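Local structure of galactofuranose-binding protein YtfQ (Escherichia coli, 2VK2) at residues 18-23 against 249-254; 53-58 against 80-85; 100-105 against 266-271; 221-226 against 240-245; 231-236 against 278-283. The protein binds alpha- and beta-galactofuranose in the periplasm and serves as the solute-binding protein of an ABC transporter for this sugar. All coordinates share one frame; numbering follows the deposited sequence.

Contact 1 of 5, residues 18-23 against 249-254; sequences AAETNV and PNMAGP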
# COMPACT_ATOMS: atom_id res chain seq x y z
N ALA A 18 6.02 -1.71 7.84
CA ALA A 18 7.15 -1.85 8.76
C ALA A 18 8.43 -1.33 8.11
O ALA A 18 9.22 -0.64 8.76
CB ALA A 18 7.31 -3.30 9.19
N ALA A 19 8.64 -1.66 6.84
CA ALA A 19 9.78 -1.15 6.09
C ALA A 19 9.71 0.36 5.90
O ALA A 19 10.72 1.05 6.01
CB ALA A 19 9.89 -1.86 4.74
N GLU A 20 8.52 0.88 5.61
CA GLU A 20 8.35 2.33 5.47
C GLU A 20 8.75 3.06 6.75
O GLU A 20 9.42 4.09 6.69
CB GLU A 20 6.90 2.68 5.12
CG GLU A 20 6.69 4.16 4.80
CD GLU A 20 5.23 4.58 4.87
OE1 GLU A 20 4.51 4.12 5.78
OE2 GLU A 20 4.82 5.38 4.00
N THR A 21 8.35 2.52 7.89
CA THR A 21 8.73 3.06 9.19
C THR A 21 10.24 3.01 9.39
O THR A 21 10.85 4.00 9.81
CB THR A 21 7.99 2.32 10.33
OG1 THR A 21 6.59 2.62 10.25
CG2 THR A 21 8.52 2.74 11.69
N ASN A 22 10.85 1.87 9.09
CA ASN A 22 12.31 1.72 9.20
C ASN A 22 13.04 2.75 8.34
O ASN A 22 14.00 3.38 8.80
CB ASN A 22 12.75 0.32 8.76
CG ASN A 22 12.35 -0.76 9.75
OD1 ASN A 22 12.10 -0.50 10.92
ND2 ASN A 22 12.31 -2.00 9.28
N VAL A 23 12.59 2.92 7.11
CA VAL A 23 13.21 3.85 6.17
C VAL A 23 12.98 5.31 6.58
O VAL A 23 13.87 6.15 6.41
CB VAL A 23 12.73 3.60 4.73
CG1 VAL A 23 13.27 4.67 3.79
CG2 VAL A 23 13.15 2.21 4.27
N PRO A 249 9.39 1.45 -0.28
CA PRO A 249 9.14 1.85 1.10
C PRO A 249 9.61 3.27 1.42
O PRO A 249 9.22 3.81 2.45
CB PRO A 249 9.96 0.83 1.92
CG PRO A 249 10.28 -0.27 0.98
CD PRO A 249 10.39 0.37 -0.36
N ASN A 250 10.41 3.87 0.55
CA ASN A 250 10.96 5.20 0.81
C ASN A 250 10.00 6.31 0.39
O ASN A 250 10.22 7.05 -0.57
CB ASN A 250 12.32 5.38 0.13
CG ASN A 250 13.06 6.60 0.63
OD1 ASN A 250 12.58 7.31 1.52
ND2 ASN A 250 14.24 6.85 0.08
N MET A 251 8.92 6.43 1.16
CA MET A 251 7.97 7.52 1.01
C MET A 251 8.43 8.74 1.80
O MET A 251 8.15 9.87 1.41
CB MET A 251 6.59 7.07 1.49
CG MET A 251 6.01 5.94 0.66
SD MET A 251 5.47 6.52 -0.95
CE MET A 251 5.08 4.97 -1.76
N ALA A 252 9.14 8.51 2.90
CA ALA A 252 9.59 9.60 3.76
C ALA A 252 10.69 10.44 3.12
O ALA A 252 10.73 11.66 3.32
CB ALA A 252 10.05 9.06 5.11
N GLY A 253 11.58 9.81 2.37
CA GLY A 253 12.69 10.51 1.72
C GLY A 253 12.26 11.71 0.90
O GLY A 253 12.71 12.83 1.16
N PRO A 254 11.40 11.50 -0.11
CA PRO A 254 10.88 12.63 -0.89
C PRO A 254 10.14 13.68 -0.05
O PRO A 254 10.18 14.87 -0.39
CB PRO A 254 9.94 11.96 -1.90
CG PRO A 254 10.45 10.57 -2.01
CD PRO A 254 10.93 10.21 -0.64
O HOH W 1 9.68 5.84 4.30
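Val23 and Pro249 meet along the flank of helix 15-31. Val23 CG2 lies 4.2 Å from Pro249 CB. The other branch, CG1, set anti to the backbone N (chi1 174°), points to the Asn250 amide, 3.5 Å from OD1. One turn back, Ala19 CB sits 3.9 Å from Pro249 CB. The carbonyl of Pro249 points at the helix and takes a CA-H...O contact from Glu20 CA at 3.5 Å. A water fills the angle between the two chains. It donates to Glu20 O and to Pro249 O and accepts from Ala252 N, so three backbone groups share one bridge. The Glu20 chain runs out extended, and its OE2 lies 3.5 Å from Met251 CB. Its OE1 is held by Gln9 and by a salt bridge to Arg17. OE2 lies close to the carboxylate of Asp90. Arg17 and Asp90 both bind galactofuranose, which places Glu20 in the second shell of the sugar site. Asn250 is the centre of an inverse gamma turn. Its OD1 accepts from Gly253 N at 2.8 Å, a capping bond in the turn that leads into the helix. The arrangement is helix-to-loop packing in the N-terminal lobe of a periplasmic sugar-binding protein, next to the galactofuranose pocket.

Contact 2 of 5, residues 53-58 against 80-85; sequences SFVAQG and KDAEIP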
# COMPACT_ATOMS: atom_id res chain seq x y z
N SER A 53 -1.55 16.39 19.01
CA SER A 53 -0.42 16.44 19.94
C SER A 53 0.80 17.08 19.29
O SER A 53 1.46 17.92 19.90
CB SER A 53 -0.08 15.04 20.45
OG SER A 53 1.01 15.09 21.35
N PHE A 54 1.11 16.69 18.05
CA PHE A 54 2.24 17.28 17.33
C PHE A 54 2.06 18.79 17.15
O PHE A 54 3.02 19.54 17.28
CB PHE A 54 2.44 16.62 15.96
CG PHE A 54 2.89 15.18 16.02
CD1 PHE A 54 3.80 14.73 16.97
CD2 PHE A 54 2.41 14.27 15.08
CE1 PHE A 54 4.21 13.40 16.99
CE2 PHE A 54 2.83 12.94 15.10
CZ PHE A 54 3.73 12.51 16.05
N VAL A 55 0.84 19.22 16.85
CA VAL A 55 0.54 20.65 16.73
C VAL A 55 0.79 21.36 18.06
O VAL A 55 1.45 22.40 18.10
CB VAL A 55 -0.90 20.90 16.25
CG1 VAL A 55 -1.27 22.38 16.37
CG2 VAL A 55 -1.08 20.42 14.81
N ALA A 56 0.26 20.80 19.14
CA ALA A 56 0.42 21.37 20.47
C ALA A 56 1.90 21.49 20.86
O ALA A 56 2.31 22.48 21.45
CB ALA A 56 -0.34 20.55 21.50
N GLN A 57 2.68 20.47 20.52
CA GLN A 57 4.12 20.46 20.81
C GLN A 57 4.91 21.48 20.01
O GLN A 57 5.98 21.90 20.43
CB GLN A 57 4.70 19.07 20.55
CG GLN A 57 4.24 18.01 21.51
CD GLN A 57 4.74 16.65 21.12
OE1 GLN A 57 5.95 16.43 21.04
NE2 GLN A 57 3.83 15.72 20.87
N GLY A 58 4.41 21.87 18.84
CA GLY A 58 5.11 22.82 17.98
C GLY A 58 6.23 22.19 17.18
O GLY A 58 7.30 22.78 17.03
N LYS A 80 -2.84 23.95 9.86
CA LYS A 80 -2.62 25.12 9.01
C LYS A 80 -2.67 26.41 9.81
O LYS A 80 -1.84 27.29 9.61
CB LYS A 80 -3.64 25.17 7.87
CG LYS A 80 -3.38 26.31 6.90
CD LYS A 80 -3.97 26.04 5.54
CE LYS A 80 -3.69 27.20 4.61
NZ LYS A 80 -4.30 27.00 3.28
N ASP A 81 -3.63 26.51 10.74
CA ASP A 81 -3.71 27.67 11.63
C ASP A 81 -2.46 27.80 12.50
O ASP A 81 -2.05 28.92 12.84
CB ASP A 81 -4.97 27.60 12.50
CG ASP A 81 -6.25 27.88 11.72
OD1 ASP A 81 -6.18 28.39 10.58
OD2 ASP A 81 -7.34 27.58 12.25
N ALA A 82 -1.85 26.67 12.85
CA ALA A 82 -0.60 26.65 13.62
C ALA A 82 0.63 26.88 12.74
O ALA A 82 1.75 26.94 13.24
CB ALA A 82 -0.47 25.33 14.36
N GLU A 83 0.41 27.01 11.42
CA GLU A 83 1.48 27.23 10.45
C GLU A 83 2.52 26.10 10.44
O GLU A 83 3.71 26.34 10.29
CB GLU A 83 2.13 28.61 10.67
CG GLU A 83 1.14 29.76 10.60
CD GLU A 83 1.77 31.11 10.84
OE1 GLU A 83 2.88 31.36 10.31
OE2 GLU A 83 1.16 31.93 11.56
N ILE A 84 2.03 24.87 10.60
CA ILE A 84 2.88 23.69 10.55
C ILE A 84 2.57 22.94 9.25
O ILE A 84 1.45 22.46 9.06
CB ILE A 84 2.62 22.77 11.76
CG1 ILE A 84 2.97 23.49 13.06
CG2 ILE A 84 3.43 21.48 11.64
CD1 ILE A 84 2.59 22.74 14.31
N PRO A 85 3.56 22.86 8.33
CA PRO A 85 3.31 22.19 7.05
C PRO A 85 3.04 20.70 7.22
O PRO A 85 3.65 20.05 8.08
CB PRO A 85 4.60 22.43 6.27
CG PRO A 85 5.63 22.64 7.30
CD PRO A 85 4.94 23.36 8.41
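Two helix ends of the N-terminal lobe meet here, and each closes with a Schellman motif. Gly58 ends helix 44-57 with positive phi, and its N bonds to Val55 O at 3.1 Å and more weakly to Phe54 O. Glu83 does the same after helix 73-81, where its N bonds to Lys80 O at 2.9 Å. The side chains that meet across the contact are apolar. Val55 divides its two branches between two partners. CG1, anti to the backbone N (chi1 170°), touches Ala82 CB at 3.7 Å. CG2 faces the tip of Ile84, with CD1 4.4 Å away. That CD1 methyl comes closer to the backbone than to the branch, at 3.8 Å from Val55 CA. The Ile84 chain is stretched out to get there, with chi2 at 173°. Gly58 CA lies at the margin, 4.5 Å from Ile84 CD1. The buried surface is small, and no hydrogen bond crosses it. Ala82 and Gly58 are on the solvent side, while Ile84 is buried. On the helix 44-57 side, Gln57 NE2 bonds to Ser53 OG at 2.9 Å, nearly in the amide plane, and Lys36 holds its OE1. Beneath the contact runs strand 61-64. Val55, Ile84 and Phe54 all rest on its Ile62, and Pro85 leads the chain into the next strand, 86-89.

Contact 3 of 5, residues 100-105 against 266-271; sequences LYMTTV and GTMPEK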
# COMPACT_ATOMS: atom_id res chain seq x y z
N LEU A 100 -4.68 22.50 2.18
CA LEU A 100 -4.60 21.92 3.53
C LEU A 100 -3.40 21.01 3.75
O LEU A 100 -3.17 20.54 4.86
CB LEU A 100 -5.89 21.17 3.87
CG LEU A 100 -7.12 22.04 4.12
CD1 LEU A 100 -8.36 21.18 4.25
CD2 LEU A 100 -6.94 22.91 5.37
N TYR A 101 -2.63 20.74 2.69
CA TYR A 101 -1.39 19.97 2.82
C TYR A 101 -0.43 20.36 1.72
O TYR A 101 -0.83 20.93 0.71
CB TYR A 101 -1.69 18.47 2.78
CG TYR A 101 -2.27 18.01 1.47
CD1 TYR A 101 -1.45 17.56 0.45
CD2 TYR A 101 -3.64 18.03 1.25
CE1 TYR A 101 -1.97 17.14 -0.76
CE2 TYR A 101 -4.18 17.61 0.04
CZ TYR A 101 -3.33 17.17 -0.96
OH TYR A 101 -3.82 16.74 -2.16
N MET A 102 0.85 20.04 1.91
CA MET A 102 1.90 20.45 0.98
C MET A 102 1.93 19.56 -0.26
O MET A 102 1.84 20.04 -1.38
CB MET A 102 3.26 20.39 1.68
CG MET A 102 3.38 21.34 2.86
SD MET A 102 3.53 23.06 2.35
CE MET A 102 5.28 23.10 1.94
N THR A 103 2.07 18.25 -0.03
CA THR A 103 2.14 17.29 -1.12
C THR A 103 1.72 15.92 -0.61
O THR A 103 1.66 15.70 0.61
CB THR A 103 3.56 17.20 -1.71
OG1 THR A 103 3.54 16.45 -2.93
CG2 THR A 103 4.53 16.53 -0.74
N THR A 104 1.40 15.04 -1.54
CA THR A 104 1.22 13.62 -1.25
C THR A 104 2.33 12.86 -1.97
O THR A 104 2.47 12.98 -3.19
CB THR A 104 -0.14 13.09 -1.74
OG1 THR A 104 -1.19 13.89 -1.21
CG2 THR A 104 -0.35 11.64 -1.31
N VAL A 105 3.13 12.12 -1.22
CA VAL A 105 4.13 11.22 -1.79
C VAL A 105 3.50 9.84 -1.88
O VAL A 105 3.09 9.28 -0.86
CB VAL A 105 5.40 11.15 -0.93
CG1 VAL A 105 6.45 10.26 -1.62
CG2 VAL A 105 5.96 12.54 -0.68
N GLY A 266 11.38 28.55 1.33
CA GLY A 266 9.95 28.63 1.01
C GLY A 266 9.52 28.01 -0.31
O GLY A 266 8.41 28.27 -0.78
N THR A 267 10.39 27.19 -0.90
CA THR A 267 10.04 26.48 -2.14
C THR A 267 8.94 25.46 -1.86
O THR A 267 9.13 24.55 -1.06
CB THR A 267 11.26 25.75 -2.74
OG1 THR A 267 12.30 26.69 -3.03
CG2 THR A 267 10.87 25.02 -4.02
N MET A 268 7.80 25.63 -2.52
CA MET A 268 6.68 24.71 -2.36
C MET A 268 6.85 23.52 -3.30
O MET A 268 7.27 23.69 -4.45
CB MET A 268 5.35 25.42 -2.66
CG MET A 268 4.99 26.54 -1.69
SD MET A 268 4.46 25.93 -0.07
CE MET A 268 2.89 25.17 -0.48
N PRO A 269 6.53 22.31 -2.82
CA PRO A 269 6.61 21.14 -3.69
C PRO A 269 5.41 21.07 -4.63
O PRO A 269 4.42 21.78 -4.44
CB PRO A 269 6.57 19.97 -2.71
CG PRO A 269 5.76 20.48 -1.57
CD PRO A 269 6.09 21.95 -1.46
N GLU A 270 5.50 20.21 -5.64
CA GLU A 270 4.34 19.88 -6.46
C GLU A 270 3.33 19.17 -5.55
O GLU A 270 3.71 18.53 -4.57
CB GLU A 270 4.73 18.98 -7.64
CG GLU A 270 5.75 19.60 -8.61
CD GLU A 270 5.24 20.86 -9.30
OE1 GLU A 270 4.02 21.00 -9.48
OE2 GLU A 270 6.09 21.70 -9.67
N LYS A 271 2.05 19.29 -5.88
CA LYS A 271 0.99 18.77 -5.03
C LYS A 271 0.97 17.24 -4.98
O LYS A 271 0.55 16.66 -3.99
CB LYS A 271 -0.38 19.30 -5.49
CG LYS A 271 -1.54 19.05 -4.51
CD LYS A 271 -1.34 19.67 -3.13
CE LYS A 271 -1.17 21.18 -3.18
NZ LYS A 271 -1.11 21.78 -1.82
O HOH W 2 -1.81 15.40 -3.63
O HOH W 3 2.78 22.54 -2.30
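Lys271 folds back against Tyr101 where residues 266-271 lead into edge strand 272-274 of the parallel sheet of the N-terminal lobe, beside strand 103-106. The tight part is polar. Thr104 N donates to Lys271 O at 3.1 Å. Thr103 OG1 donates to Glu270 O at 2.7 Å and is also bonded to Thr273. The Lys271 chain bends at chi2 and chi3 (59° and 60°), which turns it back toward Tyr101. CD comes 3.5 Å from Tyr101 CE1, and NZ stands over the ring face in a cation-pi contact, 5.0 Å from the centroid. The same NZ donates to Tyr101 O at 2.7 Å, nearly in line with the carbonyl, and also to Lys98 O; a bond to Met102 O is weak. A leucine in place of Lys271 would probably leave the carbonyls of Tyr101 and Lys98 without this donor and the ring without its cation. The apolar part runs out to solvent: buried Met102 lies roughly perpendicular to the bent chain of exposed Met268. Met102 CE touches Met268 SD at 3.6 Å, and Pro269 CD is also near this methyl. One water donates to both Met102 O and Pro269 O. Back in the polar part, a second water at the edge of the Tyr101 ring bonds Tyr101 OH at 2.8 Å and Thr104 OG1, and donates to Lys271 O.

Contact 4 of 5, residues 221-226 against 240-245; sequences ILTGSI and EANASV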
# COMPACT_ATOMS: atom_id res chain seq x y z
N ILE A 221 -4.57 -21.78 -8.49
CA ILE A 221 -5.03 -20.41 -8.25
C ILE A 221 -3.83 -19.48 -8.39
O ILE A 221 -2.86 -19.58 -7.63
CB ILE A 221 -5.69 -20.26 -6.86
CG1 ILE A 221 -6.93 -21.16 -6.76
CG2 ILE A 221 -6.07 -18.81 -6.60
CD1 ILE A 221 -7.60 -21.15 -5.41
N LEU A 222 -3.89 -18.61 -9.39
CA LEU A 222 -2.83 -17.63 -9.65
C LEU A 222 -2.89 -16.54 -8.58
O LEU A 222 -3.95 -16.32 -7.98
CB LEU A 222 -3.01 -17.00 -11.03
CG LEU A 222 -3.05 -17.94 -12.24
CD1 LEU A 222 -3.48 -17.18 -13.48
CD2 LEU A 222 -1.69 -18.61 -12.45
N THR A 223 -1.78 -15.86 -8.35
CA THR A 223 -1.75 -14.72 -7.43
C THR A 223 -1.21 -13.48 -8.12
O THR A 223 -0.23 -13.53 -8.86
CB THR A 223 -0.91 -15.01 -6.16
OG1 THR A 223 0.49 -14.87 -6.45
CG2 THR A 223 -1.21 -16.39 -5.61
N GLY A 224 -1.88 -12.36 -7.87
CA GLY A 224 -1.41 -11.04 -8.29
C GLY A 224 -1.60 -10.10 -7.12
O GLY A 224 -2.67 -10.06 -6.53
N SER A 225 -0.55 -9.37 -6.77
CA SER A 225 -0.60 -8.51 -5.59
C SER A 225 0.38 -7.35 -5.72
O SER A 225 1.04 -7.21 -6.74
CB SER A 225 -0.33 -9.33 -4.32
OG SER A 225 0.91 -10.02 -4.41
N ILE A 226 0.42 -6.49 -4.71
CA ILE A 226 1.20 -5.26 -4.78
C ILE A 226 2.02 -5.06 -3.51
O ILE A 226 1.52 -5.31 -2.41
CB ILE A 226 0.26 -4.05 -4.99
CG1 ILE A 226 -0.48 -4.17 -6.33
CG2 ILE A 226 1.04 -2.74 -4.94
CD1 ILE A 226 -1.76 -3.38 -6.41
N GLU A 240 4.90 -20.42 -5.97
CA GLU A 240 3.60 -20.28 -5.32
C GLU A 240 2.95 -18.90 -5.47
O GLU A 240 1.82 -18.70 -5.01
CB GLU A 240 3.72 -20.67 -3.84
CG GLU A 240 4.19 -22.11 -3.68
CD GLU A 240 4.13 -22.63 -2.26
OE1 GLU A 240 4.16 -21.81 -1.31
OE2 GLU A 240 4.07 -23.86 -2.09
N ALA A 241 3.65 -17.97 -6.12
CA ALA A 241 3.09 -16.64 -6.44
C ALA A 241 3.49 -16.25 -7.86
O ALA A 241 4.55 -16.65 -8.34
CB ALA A 241 3.59 -15.61 -5.44
N ASN A 242 2.65 -15.47 -8.54
CA ASN A 242 2.87 -15.19 -9.96
C ASN A 242 3.29 -13.77 -10.33
O ASN A 242 4.11 -13.60 -11.23
CB ASN A 242 1.62 -15.55 -10.77
CG ASN A 242 1.26 -17.00 -10.62
OD1 ASN A 242 1.79 -17.87 -11.30
ND2 ASN A 242 0.36 -17.27 -9.70
N ALA A 243 2.71 -12.77 -9.69
CA ALA A 243 2.93 -11.38 -10.11
C ALA A 243 2.83 -10.42 -8.94
O ALA A 243 1.92 -10.53 -8.12
CB ALA A 243 1.92 -11.01 -11.19
N SER A 244 3.77 -9.48 -8.86
CA SER A 244 3.70 -8.42 -7.85
C SER A 244 4.26 -7.11 -8.38
O SER A 244 5.26 -7.10 -9.09
CB SER A 244 4.45 -8.82 -6.59
OG SER A 244 4.39 -7.79 -5.61
N VAL A 245 3.62 -6.01 -8.00
CA VAL A 245 4.08 -4.68 -8.37
C VAL A 245 4.86 -4.08 -7.20
O VAL A 245 4.36 -4.01 -6.08
CB VAL A 245 2.89 -3.76 -8.72
CG1 VAL A 245 3.37 -2.35 -9.00
CG2 VAL A 245 2.14 -4.31 -9.92
O HOH W 4 1.26 -12.27 -6.10
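Thr223 and Ala243 bring together the two parallel strands of the beta-alpha-beta unit 222-225, 230-237, 243-246. The strand axes lie 4.8 Å apart and run within 2° of each other. From CB, the Thr223 side chain divides. OG1 lies between the backbone N and the carbonyl carbon (chi1 79°), which carries it to the turn before the second strand. There it accepts from Asn242 N at 3.1 Å and sits 3.3 Å from Ala241 CB. Water also reaches OG1. That water donates to Ser225 OG and Ala243 O, so it ties both strands. The other branch, CG2, lies 3.9 Å from Glu240 O. A valine at Thr223 would probably leave Asn242 N without its hydroxyl acceptor and the water with one tie fewer. Further on the ladder is regular. Ser225 N donates to Ala243 O at 3.0 Å, and Val245 N donates to Ser225 O at 3.1 Å, in the carbonyl plane. The bond from Ala243 N to Thr223 O is weak. Ile226 and Val245 lie side by side, Ile226 CG1 to Val245 CB 4.2 Å. The two serines point to the other face, where Asp200 OD1 is hydrogen-bonded to both Ser225 OG and Ser244 OG. Helices 200-212 and 230-237 cover that serine face, and helix 109-124 covers the face of Ala243 and Val245.

Contact 5 of 5, residues 231-236 against 278-283; sequences DIYKAM and TLYLPD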
# COMPACT_ATOMS: atom_id res chain seq x y z
N ASP A 231 8.89 -11.52 1.12
CA ASP A 231 8.19 -12.80 1.15
C ASP A 231 7.40 -13.12 -0.12
O ASP A 231 7.14 -14.29 -0.39
CB ASP A 231 7.29 -12.91 2.39
CG ASP A 231 8.08 -13.18 3.66
OD1 ASP A 231 9.31 -13.40 3.58
OD2 ASP A 231 7.48 -13.17 4.75
N ILE A 232 7.01 -12.12 -0.91
CA ILE A 232 6.37 -12.43 -2.19
C ILE A 232 7.39 -12.98 -3.19
O ILE A 232 7.07 -13.86 -3.97
CB ILE A 232 5.59 -11.23 -2.80
CG1 ILE A 232 4.50 -11.74 -3.75
CG2 ILE A 232 6.52 -10.28 -3.54
CD1 ILE A 232 3.43 -12.58 -3.07
N TYR A 233 8.62 -12.47 -3.15
CA TYR A 233 9.67 -13.00 -4.03
C TYR A 233 10.10 -14.40 -3.60
O TYR A 233 10.39 -15.25 -4.44
CB TYR A 233 10.86 -12.06 -4.10
CG TYR A 233 10.48 -10.69 -4.61
CD1 TYR A 233 9.96 -10.52 -5.89
CD2 TYR A 233 10.59 -9.56 -3.80
CE1 TYR A 233 9.58 -9.27 -6.35
CE2 TYR A 233 10.22 -8.31 -4.26
CZ TYR A 233 9.72 -8.16 -5.53
OH TYR A 233 9.36 -6.91 -5.97
N LYS A 234 10.11 -14.65 -2.29
CA LYS A 234 10.34 -16.00 -1.78
C LYS A 234 9.25 -16.95 -2.26
O LYS A 234 9.54 -18.08 -2.66
CB LYS A 234 10.41 -16.00 -0.25
CG LYS A 234 11.63 -15.29 0.30
CD LYS A 234 11.74 -15.43 1.81
CE LYS A 234 12.98 -14.72 2.32
NZ LYS A 234 13.24 -15.00 3.75
N ALA A 235 8.00 -16.49 -2.24
CA ALA A 235 6.89 -17.29 -2.75
C ALA A 235 7.05 -17.58 -4.24
O ALA A 235 6.82 -18.70 -4.69
CB ALA A 235 5.57 -16.59 -2.48
N MET A 236 7.45 -16.56 -5.01
CA MET A 236 7.70 -16.75 -6.44
C MET A 236 8.78 -17.80 -6.70
O MET A 236 8.64 -18.63 -7.59
CB MET A 236 8.12 -15.44 -7.10
CG MET A 236 7.01 -14.42 -7.25
SD MET A 236 7.60 -12.96 -8.12
CE MET A 236 6.17 -11.89 -7.97
N THR A 278 6.65 -0.84 -10.84
CA THR A 278 7.19 -1.83 -11.78
C THR A 278 6.63 -3.21 -11.48
O THR A 278 6.65 -3.65 -10.33
CB THR A 278 8.72 -1.90 -11.70
OG1 THR A 278 9.27 -0.58 -11.83
CG2 THR A 278 9.28 -2.79 -12.80
N LEU A 279 6.13 -3.89 -12.51
CA LEU A 279 5.67 -5.27 -12.39
C LEU A 279 6.85 -6.23 -12.35
O LEU A 279 7.76 -6.14 -13.19
CB LEU A 279 4.77 -5.63 -13.57
CG LEU A 279 4.20 -7.06 -13.59
CD1 LEU A 279 3.17 -7.23 -12.50
CD2 LEU A 279 3.61 -7.36 -14.95
N TYR A 280 6.84 -7.14 -11.39
CA TYR A 280 7.85 -8.18 -11.28
C TYR A 280 7.21 -9.56 -11.28
O TYR A 280 6.18 -9.79 -10.64
CB TYR A 280 8.69 -7.97 -10.02
CG TYR A 280 9.64 -6.81 -10.14
CD1 TYR A 280 10.74 -6.86 -11.00
CD2 TYR A 280 9.44 -5.64 -9.41
CE1 TYR A 280 11.61 -5.79 -11.13
CE2 TYR A 280 10.31 -4.56 -9.53
CZ TYR A 280 11.39 -4.64 -10.39
OH TYR A 280 12.25 -3.58 -10.51
N LEU A 281 7.84 -10.47 -12.02
CA LEU A 281 7.39 -11.85 -12.18
C LEU A 281 8.49 -12.78 -11.67
O LEU A 281 9.59 -12.31 -11.37
CB LEU A 281 7.06 -12.11 -13.65
CG LEU A 281 6.07 -11.13 -14.29
CD1 LEU A 281 5.90 -11.43 -15.78
CD2 LEU A 281 4.72 -11.16 -13.58
N PRO A 282 8.21 -14.09 -11.55
CA PRO A 282 9.19 -15.01 -10.96
C PRO A 282 10.58 -15.03 -11.61
O PRO A 282 11.55 -15.34 -10.92
CB PRO A 282 8.51 -16.38 -11.11
CG PRO A 282 7.05 -16.05 -11.08
CD PRO A 282 6.96 -14.79 -11.89
N ASP A 283 10.68 -14.69 -12.89
CA ASP A 283 11.98 -14.69 -13.58
C ASP A 283 12.99 -13.69 -13.01
O ASP A 283 14.19 -13.83 -13.23
CB ASP A 283 11.79 -14.45 -15.09
CG ASP A 283 11.27 -13.06 -15.41
OD1 ASP A 283 10.48 -12.51 -14.62
OD2 ASP A 283 11.65 -12.51 -16.47
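Tyr233 and Tyr280 cross obliquely, without stacking. The edge of the Tyr233 ring is turned to the base of the other side chain, with Tyr233 CE1 4.0 Å from Tyr280 CB near the plane of the ring. Tyr233 OH reaches on to Tyr280 CD2 at 3.7 Å. One face of the Tyr233 ring carries Ile232 CG2 over its centre. One face of the Tyr280 ring carries Thr278 CG2, set toward the rim. A turn along helix 230-237, Met236 sets out toward residues 280-282. Its extended tail, with chi2 and chi3 both near 180°, lies along their backbone. CE touches Tyr280 O at 3.4 Å, and SD lies 3.7 Å from Pro282 N. At the root of this tail, Met236 CB packs on Pro282 CB at 4.1 Å, and the two side chains cross at about a right angle. Helix 285-291 flanks the pair, with Glu288 touching both tyrosines and Ala285 touching Met236. No hydrogen bond joins the two segments. Between them the contact rests on van der Waals packing, on Tyr280 and on the residues just after the strand, with the extended thioether lying along the backbone.

Overall arrangement
From the N terminus, residues 18-23 open contact 1, which closes only at 249-254. Contact 2 opens and closes within this span, joining two helix ends of the N-terminal lobe. Contact 3 starts next at 100-105 and ends at 266-271, so it crosses contact 1; Val105 touches Met251 and Pro254. Pro85 against Met102 links contacts 2 and 3. Contact 4 lies in the C-terminal lobe, within the spans of contacts 1 and 3. Contact 5 opens at 231-236, between the strands of contact 4, and closes last at 278-283, crossing contacts 1, 3 and 4. Contacts 4 and 5 share one sheet, while contacts 1 and 3 bring the chain back to the N-terminal lobe.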